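Local coordinates for uncharacterized protein (Nitrosomonas europaea, PDB 6M0Q) that is of unknown function but occurs as a small subunit that packs against chains other than its own kind in a six-chain assembly, at residues 41-46 / 51-56. Sequence-based numbering, arbitrary orientation.
Sequences YLACKD and DVVKSH
Ala43, at the end of helix 35-43, faces Val53 of strand 52-55, the CA of Ala43 lying 6.9 Å from the CA of Val53. No hydrogen bond crosses here; strand 52-55 pairs instead with antiparallel strand 63-68, Val53 with Val67 and Ser55 with Val65. After Ala43 the chain leaves the helix at Cys44, and Lys45 N still bonds back to Leu42 O at 3.1 Å.

The contact is small (189 Å² buried, both sides summed), made by van der Waals touches. The side chain of Val53 sets out toward the helix end, and its two methyls touch different atoms. CG1 of Val53 rests 3.8 Å from Ala43 O; with CG1 anti to the carbonyl carbon (chi1 -60°), CG2 falls between the backbone N and the carbonyl carbon and meets Cys44 SG at 3.8 Å and the Ala43 methyl, CB, at 3.9 Å. That same Ala43 CB also touches His56, whose imidazole arrives edge-on: CE1 lies 3.7 Å from it, with the methyl near the ring plane. His56 also packs on Leu39 of the helix and on acidic side chains of two neighbouring chains, neither of them a copy of this one, which puts this end of the contact at a subunit boundary.

Cys44 SG is disulfide-bonded to Cys69, where helix 69-83 begins, and Val53 touches Cys69 too. In this small alpha+beta chain, a helix end thus packs on an outermost strand of the three-stranded antiparallel sheet, beside a disulfide linking the two helices.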
loop_
_atom_site.group_PDB
_atom_site.type_symbol
_atom_site.label_atom_id
_atom_site.label_comp_id
_atom_site.label_asym_id
_atom_site.label_seq_id
_atom_site.Cartn_x
_atom_site.Cartn_y
_atom_site.Cartn_z
ATOM N N TYR B 41 -2.888 -33.000 15.647
ATOM C CA TYR B 41 -3.889 -33.257 16.674
ATOM C C TYR B 41 -5.279 -32.821 16.209
ATOM O O TYR B 41 -6.248 -33.584 16.311
ATOM C CB TYR B 41 -3.466 -32.548 17.958
ATOM C CG TYR B 41 -4.330 -32.872 19.135
ATOM C CD1 TYR B 41 -4.455 -34.182 19.591
ATOM C CD2 TYR B 41 -5.014 -31.874 19.799
ATOM C CE1 TYR B 41 -5.250 -34.488 20.675
ATOM C CE2 TYR B 41 -5.803 -32.166 20.885
ATOM C CZ TYR B 41 -5.915 -33.466 21.320
ATOM O OH TYR B 41 -6.709 -33.727 22.406
ATOM N N LEU B 42 -5.388 -31.616 15.635
ATOM C CA LEU B 42 -6.666 -31.179 15.076
ATOM C C LEU B 42 -7.139 -32.106 13.965
ATOM O O LEU B 42 -8.335 -32.397 13.856
ATOM C CB LEU B 42 -6.552 -29.758 14.541
ATOM C CG LEU B 42 -6.300 -28.694 15.598
ATOM C CD1 LEU B 42 -5.937 -27.439 14.869
ATOM C CD2 LEU B 42 -7.536 -28.486 16.442
ATOM N N ALA B 43 -6.217 -32.562 13.121
ATOM C CA ALA B 43 -6.589 -33.444 12.028
ATOM C C ALA B 43 -7.105 -34.772 12.551
ATOM O O ALA B 43 -7.894 -35.425 11.870
ATOM C CB ALA B 43 -5.393 -33.666 11.092
ATOM N N CYS B 44 -6.696 -35.170 13.752
ATOM C CA CYS B 44 -7.132 -36.426 14.333
ATOM C C CYS B 44 -8.347 -36.256 15.204
ATOM O O CYS B 44 -8.673 -37.168 15.970
ATOM C CB CYS B 44 -5.988 -37.068 15.117
ATOM S SG CYS B 44 -4.755 -37.704 13.949
ATOM N N LYS B 45 -9.021 -35.110 15.098
ATOM C CA LYS B 45 -10.216 -34.867 15.889
ATOM C C LYS B 45 -11.333 -35.794 15.425
ATOM O O LYS B 45 -11.667 -35.837 14.234
ATOM C CB LYS B 45 -10.645 -33.401 15.793
ATOM C CG LYS B 45 -11.712 -33.010 16.812
ATOM C CD LYS B 45 -11.870 -31.504 16.929
ATOM C CE LYS B 45 -12.751 -31.138 18.119
ATOM N NZ LYS B 45 -12.804 -29.658 18.330
ATOM N N ASP B 46 -11.882 -36.559 16.377
ATOM C CA ASP B 46 -12.971 -37.509 16.133
ATOM C C ASP B 46 -12.546 -38.642 15.202
ATOM O O ASP B 46 -13.369 -39.213 14.483
ATOM C CB ASP B 46 -14.214 -36.797 15.596
ATOM C CG ASP B 46 -14.752 -35.773 16.577
ATOM O OD1 ASP B 46 -14.908 -36.121 17.770
ATOM O OD2 ASP B 46 -14.996 -34.617 16.161
ATOM N N ASP B 51 -6.622 -44.586 12.812
ATOM C CA ASP B 51 -6.726 -43.818 11.573
ATOM C C ASP B 51 -5.426 -43.102 11.239
ATOM O O ASP B 51 -4.632 -42.743 12.112
ATOM C CB ASP B 51 -7.860 -42.798 11.651
ATOM C CG ASP B 51 -9.208 -43.442 11.486
ATOM O OD1 ASP B 51 -10.183 -42.948 12.097
ATOM O OD2 ASP B 51 -9.272 -44.472 10.768
ATOM N N VAL B 52 -5.209 -42.893 9.951
ATOM C CA VAL B 52 -4.001 -42.248 9.458
ATOM C C VAL B 52 -4.429 -41.007 8.686
ATOM O O VAL B 52 -5.354 -41.070 7.867
ATOM C CB VAL B 52 -3.171 -43.219 8.594
ATOM C CG1 VAL B 52 -1.993 -42.520 7.961
ATOM C CG2 VAL B 52 -2.719 -44.441 9.451
ATOM N N VAL B 53 -3.793 -39.871 8.983
ATOM C CA VAL B 53 -4.080 -38.630 8.282
ATOM C C VAL B 53 -2.793 -38.093 7.681
ATOM O O VAL B 53 -1.682 -38.468 8.067
ATOM C CB VAL B 53 -4.723 -37.560 9.194
ATOM C CG1 VAL B 53 -6.051 -38.056 9.768
ATOM C CG2 VAL B 53 -3.748 -37.158 10.299
ATOM N N LYS B 54 -2.959 -37.213 6.710
ATOM C CA LYS B 54 -1.821 -36.495 6.171
ATOM C C LYS B 54 -1.379 -35.417 7.152
ATOM O O LYS B 54 -2.205 -34.777 7.821
ATOM C CB LYS B 54 -2.168 -35.855 4.838
ATOM C CG LYS B 54 -2.360 -36.824 3.721
ATOM C CD LYS B 54 -2.482 -36.020 2.471
ATOM C CE LYS B 54 -3.444 -36.621 1.531
ATOM N NZ LYS B 54 -3.804 -35.665 0.455
ATOM N N SER B 55 -0.067 -35.234 7.239
ATOM C CA SER B 55 0.461 -34.061 7.896
ATOM C C SER B 55 -0.055 -32.823 7.179
ATOM O O SER B 55 -0.380 -32.858 5.986
ATOM C CB SER B 55 1.986 -34.094 7.876
ATOM O OG SER B 55 2.523 -32.857 8.355
ATOM N N HIS B 56 -0.134 -31.719 7.914
ATOM C CA HIS B 56 -0.423 -30.432 7.294
ATOM C C HIS B 56 0.839 -29.665 6.940
ATOM O O HIS B 56 0.739 -28.604 6.323
ATOM C CB HIS B 56 -1.314 -29.559 8.201
ATOM C CG HIS B 56 -2.767 -29.928 8.149
ATOM N ND1 HIS B 56 -3.267 -31.081 8.730
ATOM C CD2 HIS B 56 -3.823 -29.310 7.569
ATOM C CE1 HIS B 56 -4.568 -31.150 8.511
ATOM N NE2 HIS B 56 -4.932 -30.082 7.820
#